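Local atomic coordinates of HD domain-containing protein (Aquifex aeolicus, PDB entry 2HEK), a protein that is of uncertain function but binds zinc and GDP at sites far apart and, as an HD-domain protein, may hydrolyse dGTP. Residues L287-Y292 and K350-Y355; P8-V13 and R162-R167; F108-I113 and I137-P142; G57-T62 and E73-K78. One frame throughout, in Å; residues are numbered along the deposited sequence.

Contact 1: residues L287-Y292 and K350-Y355; sequences LSTENY and KLYRIY
Strand 284-289 forms one border of a three-stranded antiparallel sheet, and its last residues, Leu-287 to Thr-289, pair with the central strand 349-356. Leu-287 and Ile-354 form one hydrogen-bonded pair, in which Ile-354 N gives to Leu-287 O at 2.8 Å. Thr-289 and Tyr-352 form the next, with Tyr-352 N bonded to Thr-289 O at 2.7 Å. Between them Ser-288 and Arg-353 make a non-hydrogen-bonded pair whose side chains join instead: Arg-353 NE gives a nearly straight bond (160°) of 2.9 Å to Ser-288 OG, which sits at the edge of the guanidinium, in its plane. A water beside it accepts from Arg-353 NH2 at 3.1 Å, Leu-351 CD1 lies over one face of the group, and NH1 goes on to Phe-222 O. A bound GDP lies about 10 Å from the Ser-288 side chain. The face bearing Leu-287 and Ile-354 lies under helix 292-305, which follows strand 284-289 after a two-residue turn, and there Leu-287 CD2 meets Ile-354 CD1 at 3.9 Å. In that turn Thr-289 OG1 accepts from Asn-291 N at 3.1 Å, an ST turn, and Asn-291 OD1 then caps Lys-294 N. Tyr-292, in the first turn of the helix, sets its ring edge on the face of Tyr-352 in a T-shaped pair, Tyr-292 CD1 to Tyr-352 CE2 3.6 Å with the planes at 79°. Tyr-352 has CG beside its backbone N (chi1 -47°), which leans the ring along the turn, and its hydroxyl reaches Glu-317 on strand 311-318.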
# COMPACT_ATOMS: atom_id res chain seq x y z
N LEU A 287 -30.92 -12.83 -17.45
CA LEU A 287 -30.73 -13.79 -16.38
C LEU A 287 -29.24 -14.03 -16.16
O LEU A 287 -28.49 -14.25 -17.11
CB LEU A 287 -31.39 -15.12 -16.76
CG LEU A 287 -31.27 -16.27 -15.75
CD1 LEU A 287 -32.03 -15.94 -14.49
CD2 LEU A 287 -31.72 -17.62 -16.35
N SER A 288 -28.84 -14.07 -14.89
CA SER A 288 -27.48 -14.46 -14.54
C SER A 288 -27.68 -15.38 -13.37
O SER A 288 -28.18 -14.97 -12.33
CB SER A 288 -26.60 -13.28 -14.15
OG SER A 288 -25.36 -13.72 -13.59
N THR A 289 -27.34 -16.66 -13.53
CA THR A 289 -27.59 -17.56 -12.45
C THR A 289 -26.56 -18.68 -12.33
O THR A 289 -25.82 -18.97 -13.28
CB THR A 289 -28.97 -18.22 -12.62
OG1 THR A 289 -29.25 -19.04 -11.48
CG2 THR A 289 -29.00 -19.06 -13.89
N GLU A 290 -26.54 -19.31 -11.15
CA GLU A 290 -25.64 -20.41 -10.90
C GLU A 290 -26.35 -21.75 -11.09
O GLU A 290 -25.76 -22.80 -10.90
CB GLU A 290 -25.09 -20.34 -9.47
CG GLU A 290 -24.07 -19.24 -9.36
CD GLU A 290 -23.73 -18.91 -7.93
OE1 GLU A 290 -23.21 -19.78 -7.21
OE2 GLU A 290 -23.99 -17.76 -7.53
N ASN A 291 -27.65 -21.70 -11.46
CA ASN A 291 -28.51 -22.88 -11.48
C ASN A 291 -28.76 -23.27 -12.90
O ASN A 291 -29.47 -22.56 -13.61
CB ASN A 291 -29.81 -22.51 -10.75
CG ASN A 291 -30.89 -23.58 -10.84
OD1 ASN A 291 -30.96 -24.38 -11.77
ND2 ASN A 291 -31.76 -23.58 -9.85
N TYR A 292 -28.17 -24.38 -13.34
CA TYR A 292 -28.26 -24.81 -14.73
C TYR A 292 -29.70 -25.08 -15.15
O TYR A 292 -30.08 -24.81 -16.29
CB TYR A 292 -27.41 -26.03 -15.01
CG TYR A 292 -27.35 -26.40 -16.48
CD1 TYR A 292 -26.46 -25.76 -17.35
CD2 TYR A 292 -28.18 -27.41 -17.02
CE1 TYR A 292 -26.38 -26.11 -18.71
CE2 TYR A 292 -28.10 -27.77 -18.39
CZ TYR A 292 -27.19 -27.11 -19.22
OH TYR A 292 -27.10 -27.45 -20.56
N LYS A 350 -19.52 -21.46 -11.59
CA LYS A 350 -20.50 -21.87 -12.62
C LYS A 350 -21.48 -20.74 -12.80
O LYS A 350 -22.22 -20.43 -11.88
CB LYS A 350 -21.26 -23.12 -12.17
CG LYS A 350 -20.45 -24.41 -12.23
CD LYS A 350 -21.12 -25.53 -11.41
CE LYS A 350 -22.23 -26.24 -12.17
NZ LYS A 350 -21.67 -27.14 -13.23
N LEU A 351 -21.51 -20.12 -13.98
CA LEU A 351 -22.41 -19.02 -14.21
C LEU A 351 -23.07 -19.18 -15.55
O LEU A 351 -22.39 -19.52 -16.55
CB LEU A 351 -21.66 -17.66 -14.16
CG LEU A 351 -21.11 -17.17 -12.80
CD1 LEU A 351 -19.94 -16.18 -13.02
CD2 LEU A 351 -22.19 -16.50 -11.96
N TYR A 352 -24.37 -18.91 -15.61
CA TYR A 352 -25.10 -19.04 -16.87
C TYR A 352 -25.80 -17.74 -17.10
O TYR A 352 -26.46 -17.23 -16.22
CB TYR A 352 -26.12 -20.21 -16.81
CG TYR A 352 -25.46 -21.43 -16.26
CD1 TYR A 352 -25.57 -21.75 -14.91
CD2 TYR A 352 -24.64 -22.21 -17.06
CE1 TYR A 352 -24.92 -22.85 -14.39
CE2 TYR A 352 -23.96 -23.28 -16.55
CZ TYR A 352 -24.14 -23.61 -15.21
OH TYR A 352 -23.47 -24.68 -14.69
N ARG A 353 -25.61 -17.16 -18.27
CA ARG A 353 -26.19 -15.86 -18.53
C ARG A 353 -27.08 -15.90 -19.76
O ARG A 353 -26.76 -16.58 -20.73
CB ARG A 353 -25.09 -14.78 -18.73
CG ARG A 353 -24.68 -14.11 -17.41
CD ARG A 353 -23.77 -14.99 -16.59
NE ARG A 353 -23.22 -14.21 -15.46
CZ ARG A 353 -22.00 -13.67 -15.43
NH1 ARG A 353 -21.16 -13.83 -16.46
NH2 ARG A 353 -21.61 -12.98 -14.35
N ILE A 354 -28.16 -15.14 -19.71
CA ILE A 354 -28.97 -14.93 -20.93
C ILE A 354 -29.05 -13.43 -21.18
O ILE A 354 -29.35 -12.65 -20.27
CB ILE A 354 -30.42 -15.52 -20.83
CG1 ILE A 354 -30.36 -17.03 -20.57
CG2 ILE A 354 -31.21 -15.27 -22.13
CD1 ILE A 354 -31.75 -17.66 -20.25
N TYR A 355 -28.76 -13.04 -22.40
CA TYR A 355 -28.77 -11.63 -22.78
C TYR A 355 -29.81 -11.44 -23.88
O TYR A 355 -29.92 -12.29 -24.77
CB TYR A 355 -27.42 -11.28 -23.39
CG TYR A 355 -26.23 -11.44 -22.44
CD1 TYR A 355 -25.45 -12.58 -22.49
CD2 TYR A 355 -25.91 -10.44 -21.51
CE1 TYR A 355 -24.33 -12.74 -21.63
CE2 TYR A 355 -24.78 -10.58 -20.66
CZ TYR A 355 -24.02 -11.74 -20.73
OH TYR A 355 -22.92 -11.93 -19.91
O HOH W 1 -23.06 -12.25 -11.74

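Contact 2: residues P8-V13 and R162-R167; sequences PLYGFV and RMDYLR
Asp-164 OD2 is held by two groups, the hydroxyl of Tyr-10, which donates to it at 2.6 Å, and the guanidinium of Arg-168 in a salt bridge. Tyr-10 comes from the hairpin of strands 2-7 and 11-16, where Tyr-10 and Gly-11 opposite Asp-7 form a classic beta bulge; Asp-164 lies on helix 160-173 of the HD domain. The hydroxyl arrives on the anti side of the carboxylate, 16° out of its plane, with ring and carboxylate planes 40° apart. Asp-164 reaches it with CG anti to the backbone N (chi1 -177°), and its other oxygen, OD1, bonds to His-54 ND1. Asp-164 is thus a second-shell residue behind a zinc ligand. A water donates to Tyr-10 OH at 2.8 Å and also to Met-163 O at 2.9 Å, tying the ring to the helix backbone. A phenylalanine in place of Tyr-10 would probably cost Asp-164 OD2 one of these two grips and leave the water with Met-163 O, so that the carboxylate behind His-54 is less firmly placed. On the Tyr-10 ring, Leu-9 CB lies over the centre of one face. The Leu-9 side chain runs antiparallel to the extended chain of Arg-167, Leu-9 CD2 to Arg-167 CG 3.8 Å. Leu-9 O sits over a face of the Arg-167 guanidinium, 3.3 Å from NH2 but too poorly angled to be a hydrogen bond.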
# COMPACT_ATOMS: atom_id res chain seq x y z
N PRO A 8 4.93 0.08 -12.51
CA PRO A 8 4.31 0.32 -11.19
C PRO A 8 4.06 -0.96 -10.40
O PRO A 8 3.91 -0.90 -9.18
CB PRO A 8 2.97 0.99 -11.55
CG PRO A 8 2.69 0.59 -12.98
CD PRO A 8 4.06 0.53 -13.62
N LEU A 9 4.06 -2.14 -11.06
CA LEU A 9 3.91 -3.38 -10.32
C LEU A 9 5.19 -3.75 -9.56
O LEU A 9 5.12 -4.39 -8.53
CB LEU A 9 3.52 -4.55 -11.25
CG LEU A 9 2.02 -4.74 -11.46
CD1 LEU A 9 1.31 -3.52 -12.13
CD2 LEU A 9 1.93 -5.97 -12.29
N TYR A 10 6.35 -3.38 -10.08
CA TYR A 10 7.61 -3.96 -9.58
C TYR A 10 8.62 -2.92 -9.20
O TYR A 10 9.65 -3.27 -8.65
CB TYR A 10 8.24 -4.87 -10.67
CG TYR A 10 7.30 -5.97 -11.08
CD1 TYR A 10 6.89 -6.10 -12.41
CD2 TYR A 10 6.76 -6.85 -10.12
CE1 TYR A 10 6.00 -7.10 -12.79
CE2 TYR A 10 5.85 -7.86 -10.50
CZ TYR A 10 5.50 -7.98 -11.83
OH TYR A 10 4.63 -8.95 -12.22
N GLY A 11 8.36 -1.66 -9.52
CA GLY A 11 9.37 -0.60 -9.38
C GLY A 11 10.07 -0.41 -10.72
O GLY A 11 9.70 0.46 -11.52
N PHE A 12 11.08 -1.23 -10.99
CA PHE A 12 11.78 -1.19 -12.30
C PHE A 12 11.96 -2.61 -12.81
O PHE A 12 12.11 -3.52 -12.00
CB PHE A 12 13.15 -0.51 -12.17
CG PHE A 12 13.04 0.97 -11.96
CD1 PHE A 12 13.03 1.84 -13.06
CD2 PHE A 12 12.92 1.50 -10.68
CE1 PHE A 12 12.92 3.21 -12.88
CE2 PHE A 12 12.80 2.88 -10.50
CZ PHE A 12 12.79 3.73 -11.60
N VAL A 13 11.88 -2.80 -14.12
CA VAL A 13 12.28 -4.07 -14.74
C VAL A 13 13.61 -3.86 -15.49
O VAL A 13 13.71 -3.01 -16.36
CB VAL A 13 11.17 -4.58 -15.68
CG1 VAL A 13 11.65 -5.83 -16.49
CG2 VAL A 13 9.88 -4.88 -14.83
N ARG A 162 0.77 -16.09 -15.55
CA ARG A 162 -0.34 -15.86 -14.65
C ARG A 162 0.00 -14.94 -13.51
O ARG A 162 -0.80 -14.08 -13.18
CB ARG A 162 -0.82 -17.15 -14.01
CG ARG A 162 -1.72 -17.95 -14.88
CD ARG A 162 -2.31 -19.14 -14.10
NE ARG A 162 -3.33 -19.81 -14.92
CZ ARG A 162 -3.13 -20.88 -15.67
NH1 ARG A 162 -1.92 -21.44 -15.72
NH2 ARG A 162 -4.13 -21.40 -16.37
N MET A 163 1.16 -15.12 -12.89
CA MET A 163 1.53 -14.27 -11.79
C MET A 163 1.54 -12.81 -12.25
O MET A 163 1.08 -11.92 -11.51
CB MET A 163 2.89 -14.68 -11.25
CG MET A 163 2.84 -15.83 -10.25
SD MET A 163 4.30 -15.86 -9.18
CE MET A 163 4.29 -17.57 -8.65
N ASP A 164 2.02 -12.56 -13.45
CA ASP A 164 2.04 -11.16 -13.87
C ASP A 164 0.65 -10.68 -14.23
O ASP A 164 0.24 -9.60 -13.79
CB ASP A 164 2.96 -10.86 -15.05
CG ASP A 164 2.97 -9.36 -15.35
OD1 ASP A 164 2.27 -8.94 -16.31
OD2 ASP A 164 3.68 -8.62 -14.66
N TYR A 165 -0.12 -11.42 -15.07
CA TYR A 165 -1.38 -10.81 -15.47
C TYR A 165 -2.39 -10.70 -14.33
O TYR A 165 -3.16 -9.75 -14.30
CB TYR A 165 -1.95 -11.43 -16.76
CG TYR A 165 -2.54 -12.82 -16.74
CD1 TYR A 165 -3.59 -13.15 -15.89
CD2 TYR A 165 -2.01 -13.81 -17.58
CE1 TYR A 165 -4.10 -14.46 -15.90
CE2 TYR A 165 -2.50 -15.12 -17.58
CZ TYR A 165 -3.56 -15.44 -16.74
OH TYR A 165 -4.07 -16.72 -16.73
N LEU A 166 -2.40 -11.64 -13.38
CA LEU A 166 -3.37 -11.53 -12.28
C LEU A 166 -3.12 -10.25 -11.51
O LEU A 166 -4.04 -9.49 -11.24
CB LEU A 166 -3.33 -12.73 -11.32
CG LEU A 166 -3.88 -14.05 -11.88
CD1 LEU A 166 -3.55 -15.17 -10.86
CD2 LEU A 166 -5.42 -13.94 -12.17
N ARG A 167 -1.85 -10.01 -11.16
CA ARG A 167 -1.44 -8.77 -10.45
C ARG A 167 -1.65 -7.50 -11.28
O ARG A 167 -2.12 -6.47 -10.78
CB ARG A 167 0.02 -8.89 -9.94
CG ARG A 167 0.62 -7.63 -9.19
CD ARG A 167 2.12 -7.82 -8.50
NE ARG A 167 2.34 -6.68 -7.62
CZ ARG A 167 3.29 -6.64 -6.73
NH1 ARG A 167 4.11 -7.68 -6.58
NH2 ARG A 167 3.42 -5.57 -5.96
O HOH W 2 3.29 -10.47 -10.30

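Contact 3: residues F108-I113 and I137-P142; sequences FTERVI and ITLGKP
The carboxylate of Glu-110 is turned to Lys-114 of its own helix, in a salt bridge, while the CB of the same residue meets Leu-139 CD1 at 4.2 Å. The rest of the contact is aliphatic, made by Thr-109, Ile-113, Thr-138 and Leu-139. It belongs to the all-helical HD domain, where the first turn of helix 108-115 packs against the last turn of helix 128-139. Thr-109 and Thr-138 reach toward each other tip to tip, with their CG2 methyls 4.1 Å apart. For Thr-109 this follows from chi1 of -64°, which sets CG2 opposite the backbone N and turns OG1 off the interface, where it makes a weak bond with Gly-87 N. Thr-138 holds its methyl between backbone N and carbonyl carbon, while its hydroxyl is bonded to Ala-80 O. Both polar ends therefore look to the segment that carries the zinc ligand Asp-85, about 7 Å from the Thr-109 side chain. The side chains of Leu-139 and Thr-109 point past one another, and the second branch of the leucine does the touching here: Leu-139 CD2 meets Thr-109 CB at 3.8 Å. One turn along, Ile-113 CD1 comes near the Thr-138 methyl, at 4.5 Å. At the C-terminal end of helix 128-139 the chain leaves in a Schellman motif: Gly-140 takes a positive phi of 65°, which favours glycine, and its N bonds back to Ile-137 O at 3.2 Å.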
# COMPACT_ATOMS: atom_id res chain seq x y z
N PHE A 108 0.51 -18.89 -34.02
CA PHE A 108 1.03 -17.60 -34.49
C PHE A 108 2.27 -17.12 -33.72
O PHE A 108 3.09 -16.40 -34.27
CB PHE A 108 -0.05 -16.53 -34.53
CG PHE A 108 -0.89 -16.57 -35.77
CD1 PHE A 108 -2.06 -17.31 -35.81
CD2 PHE A 108 -0.49 -15.89 -36.91
CE1 PHE A 108 -2.84 -17.35 -36.98
CE2 PHE A 108 -1.25 -15.93 -38.07
CZ PHE A 108 -2.43 -16.66 -38.10
N THR A 109 2.42 -17.55 -32.46
CA THR A 109 3.63 -17.21 -31.69
C THR A 109 4.85 -17.84 -32.32
O THR A 109 5.88 -17.19 -32.43
CB THR A 109 3.54 -17.62 -30.21
OG1 THR A 109 2.49 -16.87 -29.59
CG2 THR A 109 4.83 -17.31 -29.48
N GLU A 110 4.74 -19.11 -32.72
CA GLU A 110 5.82 -19.80 -33.41
C GLU A 110 6.09 -19.13 -34.74
O GLU A 110 7.24 -18.89 -35.07
CB GLU A 110 5.56 -21.32 -33.60
CG GLU A 110 6.69 -22.04 -34.41
CD GLU A 110 6.51 -23.57 -34.45
OE1 GLU A 110 5.46 -24.04 -34.00
OE2 GLU A 110 7.41 -24.31 -34.92
N ARG A 111 5.05 -18.77 -35.50
CA ARG A 111 5.22 -18.12 -36.79
C ARG A 111 5.94 -16.77 -36.69
O ARG A 111 6.82 -16.48 -37.50
CB ARG A 111 3.84 -17.93 -37.46
CG ARG A 111 3.19 -19.24 -37.88
CD ARG A 111 2.10 -19.01 -38.91
NE ARG A 111 2.62 -18.33 -40.10
CZ ARG A 111 1.86 -17.73 -41.01
NH1 ARG A 111 0.54 -17.74 -40.86
NH2 ARG A 111 2.42 -17.15 -42.05
N VAL A 112 5.56 -15.96 -35.71
CA VAL A 112 6.17 -14.64 -35.51
C VAL A 112 7.68 -14.79 -35.14
O VAL A 112 8.54 -14.07 -35.63
CB VAL A 112 5.38 -13.75 -34.51
CG1 VAL A 112 6.14 -12.48 -34.19
CG2 VAL A 112 4.00 -13.42 -35.07
N ILE A 113 7.97 -15.75 -34.27
CA ILE A 113 9.37 -16.01 -33.89
C ILE A 113 10.21 -16.47 -35.08
O ILE A 113 11.37 -16.08 -35.20
CB ILE A 113 9.43 -17.05 -32.77
CG1 ILE A 113 8.92 -16.46 -31.45
CG2 ILE A 113 10.85 -17.56 -32.59
CD1 ILE A 113 8.50 -17.50 -30.44
N ILE A 137 8.99 -24.44 -25.17
CA ILE A 137 8.88 -23.97 -23.81
C ILE A 137 7.79 -22.89 -23.72
O ILE A 137 6.86 -22.98 -22.89
CB ILE A 137 10.25 -23.48 -23.30
CG1 ILE A 137 11.16 -24.69 -23.07
CG2 ILE A 137 10.12 -22.60 -21.96
CD1 ILE A 137 12.60 -24.35 -23.04
N THR A 138 7.85 -21.92 -24.62
CA THR A 138 6.89 -20.84 -24.58
C THR A 138 5.47 -21.27 -24.96
O THR A 138 4.50 -20.67 -24.50
CB THR A 138 7.34 -19.58 -25.36
OG1 THR A 138 6.75 -18.43 -24.73
CG2 THR A 138 6.92 -19.64 -26.85
N LEU A 139 5.32 -22.31 -25.78
CA LEU A 139 3.98 -22.75 -26.16
C LEU A 139 3.42 -23.78 -25.22
O LEU A 139 2.30 -24.24 -25.42
CB LEU A 139 3.96 -23.31 -27.58
CG LEU A 139 4.40 -22.38 -28.69
CD1 LEU A 139 4.34 -23.14 -30.01
CD2 LEU A 139 3.54 -21.16 -28.73
N GLY A 140 4.19 -24.16 -24.22
CA GLY A 140 3.78 -25.27 -23.34
C GLY A 140 3.71 -26.64 -24.05
O GLY A 140 2.83 -27.45 -23.75
N LYS A 141 4.62 -26.89 -25.00
CA LYS A 141 4.70 -28.20 -25.67
C LYS A 141 6.09 -28.85 -25.55
O LYS A 141 6.74 -29.11 -26.56
CB LYS A 141 4.32 -28.06 -27.14
CG LYS A 141 3.08 -27.27 -27.36
CD LYS A 141 2.29 -27.81 -28.52
CE LYS A 141 0.84 -27.35 -28.44
NZ LYS A 141 -0.08 -28.29 -29.14
N PRO A 142 6.54 -29.13 -24.30
CA PRO A 142 7.87 -29.69 -24.11
C PRO A 142 7.97 -31.11 -24.68
O PRO A 142 6.95 -31.80 -24.80
CB PRO A 142 8.00 -29.76 -22.60
CG PRO A 142 6.60 -29.88 -22.10
CD PRO A 142 5.84 -28.98 -23.02

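Contact 4: residues G57-T62 and E73-K78; sequences GVYHIT and EKELVK
With CG anti to the backbone N (chi1 171°), Tyr-59 carries its ring out from helix 51-69 across Lys-78, whose chain bends at chi3 (53°) to bring CE against the ring. The two side chains run obliquely, and the closest carbons are Lys-78 CE and Tyr-59 CZ, at 3.4 Å. Lys-78 NZ lies 3.4 Å from Tyr-59 OH, a weak bond at best, and a doubtful one because the position of the hydroxyl is itself uncertain. The ammonium has firmer company in Glu-63, its salt-bridge partner, and weaker in Glu-75 OE1 at 3.3 Å. Losing the ring of Tyr-59 to an alanine here would probably open a gap beside the Lys-78 methylenes and leave the ammonium to Glu-63 and Glu-75. Almost one turn on, Thr-62 brings in its methyl: CG2 touches Lys-78 CA at 3.7 Å and Val-77 CG1 at 3.9 Å. Its hydroxyl donates to Val-58 O at 2.7 Å, from above the carbonyl plane; that oxygen also accepts the helical bond from Thr-62 N. Thr-62 OG1 is also hydrogen-bonded to Ser-160 OG of helix 160-173. Segments 57-62 and 74-78 run with axes 9.5 Å apart at 152°, a nearly antiparallel pair from successive helices in the HD domain: the first bears the zinc ligand His-54, and the second leads into the His-84 and Asp-85 pair that gives the fold its name.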
# COMPACT_ATOMS: atom_id res chain seq x y z
N GLY A 57 6.80 -7.68 -17.77
CA GLY A 57 6.50 -8.22 -16.44
C GLY A 57 6.72 -9.72 -16.37
O GLY A 57 7.27 -10.24 -15.40
N VAL A 58 6.30 -10.44 -17.41
CA VAL A 58 6.58 -11.91 -17.46
C VAL A 58 8.09 -12.22 -17.45
O VAL A 58 8.59 -13.07 -16.68
CB VAL A 58 5.88 -12.58 -18.66
CG1 VAL A 58 6.22 -14.09 -18.70
CG2 VAL A 58 4.35 -12.41 -18.56
N TYR A 59 8.84 -11.50 -18.29
CA TYR A 59 10.30 -11.56 -18.27
C TYR A 59 10.84 -11.33 -16.84
O TYR A 59 11.67 -12.08 -16.38
CB TYR A 59 10.86 -10.52 -19.22
CG TYR A 59 12.36 -10.30 -19.19
CD1 TYR A 59 12.96 -9.41 -18.26
CD2 TYR A 59 13.19 -10.93 -20.14
CE1 TYR A 59 14.38 -9.21 -18.26
CE2 TYR A 59 14.58 -10.72 -20.15
CZ TYR A 59 15.17 -9.86 -19.22
OH TYR A 59 16.55 -9.68 -19.25
N HIS A 60 10.37 -10.30 -16.15
CA HIS A 60 10.84 -9.98 -14.80
C HIS A 60 10.46 -11.06 -13.76
O HIS A 60 11.30 -11.49 -12.93
CB HIS A 60 10.24 -8.62 -14.39
CG HIS A 60 10.50 -8.26 -12.97
ND1 HIS A 60 11.72 -7.82 -12.53
CD2 HIS A 60 9.69 -8.29 -11.88
CE1 HIS A 60 11.66 -7.58 -11.22
NE2 HIS A 60 10.43 -7.86 -10.81
N ILE A 61 9.21 -11.53 -13.79
CA ILE A 61 8.81 -12.60 -12.87
C ILE A 61 9.54 -13.93 -13.18
O ILE A 61 9.94 -14.65 -12.26
CB ILE A 61 7.26 -12.82 -12.84
CG1 ILE A 61 6.61 -11.59 -12.22
CG2 ILE A 61 6.87 -14.08 -11.98
CD1 ILE A 61 6.96 -11.40 -10.71
N THR A 62 9.73 -14.23 -14.47
CA THR A 62 10.51 -15.41 -14.85
C THR A 62 11.91 -15.34 -14.26
O THR A 62 12.39 -16.34 -13.73
CB THR A 62 10.60 -15.56 -16.39
OG1 THR A 62 9.26 -15.64 -16.91
CG2 THR A 62 11.36 -16.85 -16.75
N GLU A 73 19.35 -22.71 -17.03
CA GLU A 73 19.08 -22.06 -18.31
C GLU A 73 18.21 -20.83 -18.11
O GLU A 73 17.17 -20.68 -18.76
CB GLU A 73 18.36 -23.05 -19.26
CG GLU A 73 19.12 -24.39 -19.53
CD GLU A 73 18.55 -25.07 -20.75
OE1 GLU A 73 18.73 -24.53 -21.87
OE2 GLU A 73 17.85 -26.10 -20.60
N LYS A 74 18.60 -19.96 -17.19
CA LYS A 74 17.80 -18.78 -16.83
C LYS A 74 17.55 -17.85 -18.02
O LYS A 74 16.40 -17.45 -18.28
CB LYS A 74 18.47 -18.03 -15.67
CG LYS A 74 17.77 -16.69 -15.27
CD LYS A 74 18.32 -16.12 -13.94
CE LYS A 74 19.82 -15.83 -13.99
NZ LYS A 74 20.21 -14.95 -12.83
N GLU A 75 18.58 -17.50 -18.77
CA GLU A 75 18.38 -16.51 -19.84
C GLU A 75 17.39 -17.03 -20.87
O GLU A 75 16.54 -16.29 -21.36
CB GLU A 75 19.70 -16.08 -20.49
CG GLU A 75 19.50 -15.05 -21.64
CD GLU A 75 18.98 -13.67 -21.18
OE1 GLU A 75 18.81 -13.42 -19.95
OE2 GLU A 75 18.76 -12.83 -22.08
N LEU A 76 17.46 -18.32 -21.17
CA LEU A 76 16.63 -18.85 -22.24
C LEU A 76 15.16 -18.83 -21.82
O LEU A 76 14.29 -18.51 -22.62
CB LEU A 76 17.06 -20.28 -22.61
CG LEU A 76 16.19 -20.90 -23.70
CD1 LEU A 76 16.51 -20.22 -25.04
CD2 LEU A 76 16.43 -22.40 -23.77
N VAL A 77 14.89 -19.23 -20.57
CA VAL A 77 13.50 -19.27 -20.10
C VAL A 77 12.98 -17.83 -19.95
O VAL A 77 11.82 -17.59 -20.22
CB VAL A 77 13.32 -20.13 -18.81
CG1 VAL A 77 14.00 -19.52 -17.64
CG2 VAL A 77 11.82 -20.30 -18.46
N LYS A 78 13.85 -16.88 -19.58
CA LYS A 78 13.44 -15.47 -19.46
C LYS A 78 13.02 -14.99 -20.83
O LYS A 78 11.98 -14.31 -20.98
CB LYS A 78 14.57 -14.57 -18.94
CG LYS A 78 14.78 -14.67 -17.40
CD LYS A 78 16.13 -14.06 -17.01
CE LYS A 78 16.31 -12.61 -17.56
NZ LYS A 78 17.70 -12.07 -17.20

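Overall arrangement
Contacts 2, 3 and 4 lie around the zinc site of the HD domain, formed by His-54, Asp-85 and Asp-161. Contacts 2 and 4 are neighbours, with centres 13 Å apart: Tyr-10 of the hairpin packs on His-60 and Ile-61 of helix 51-69, and Asp-164 OD2 lies 3.4 Å from Gly-57 CA. Contact 3 is 15 Å from contact 4 between centres; their nearest atoms are about 4 Å apart and the two do not touch. The zinc ion is about 7 Å from the side chain of Asp-164 and about 9 Å from that of Thr-138. Contact 1 stands apart, 33 to 40 Å from the others between centres, in the separate sheet near a second GDP.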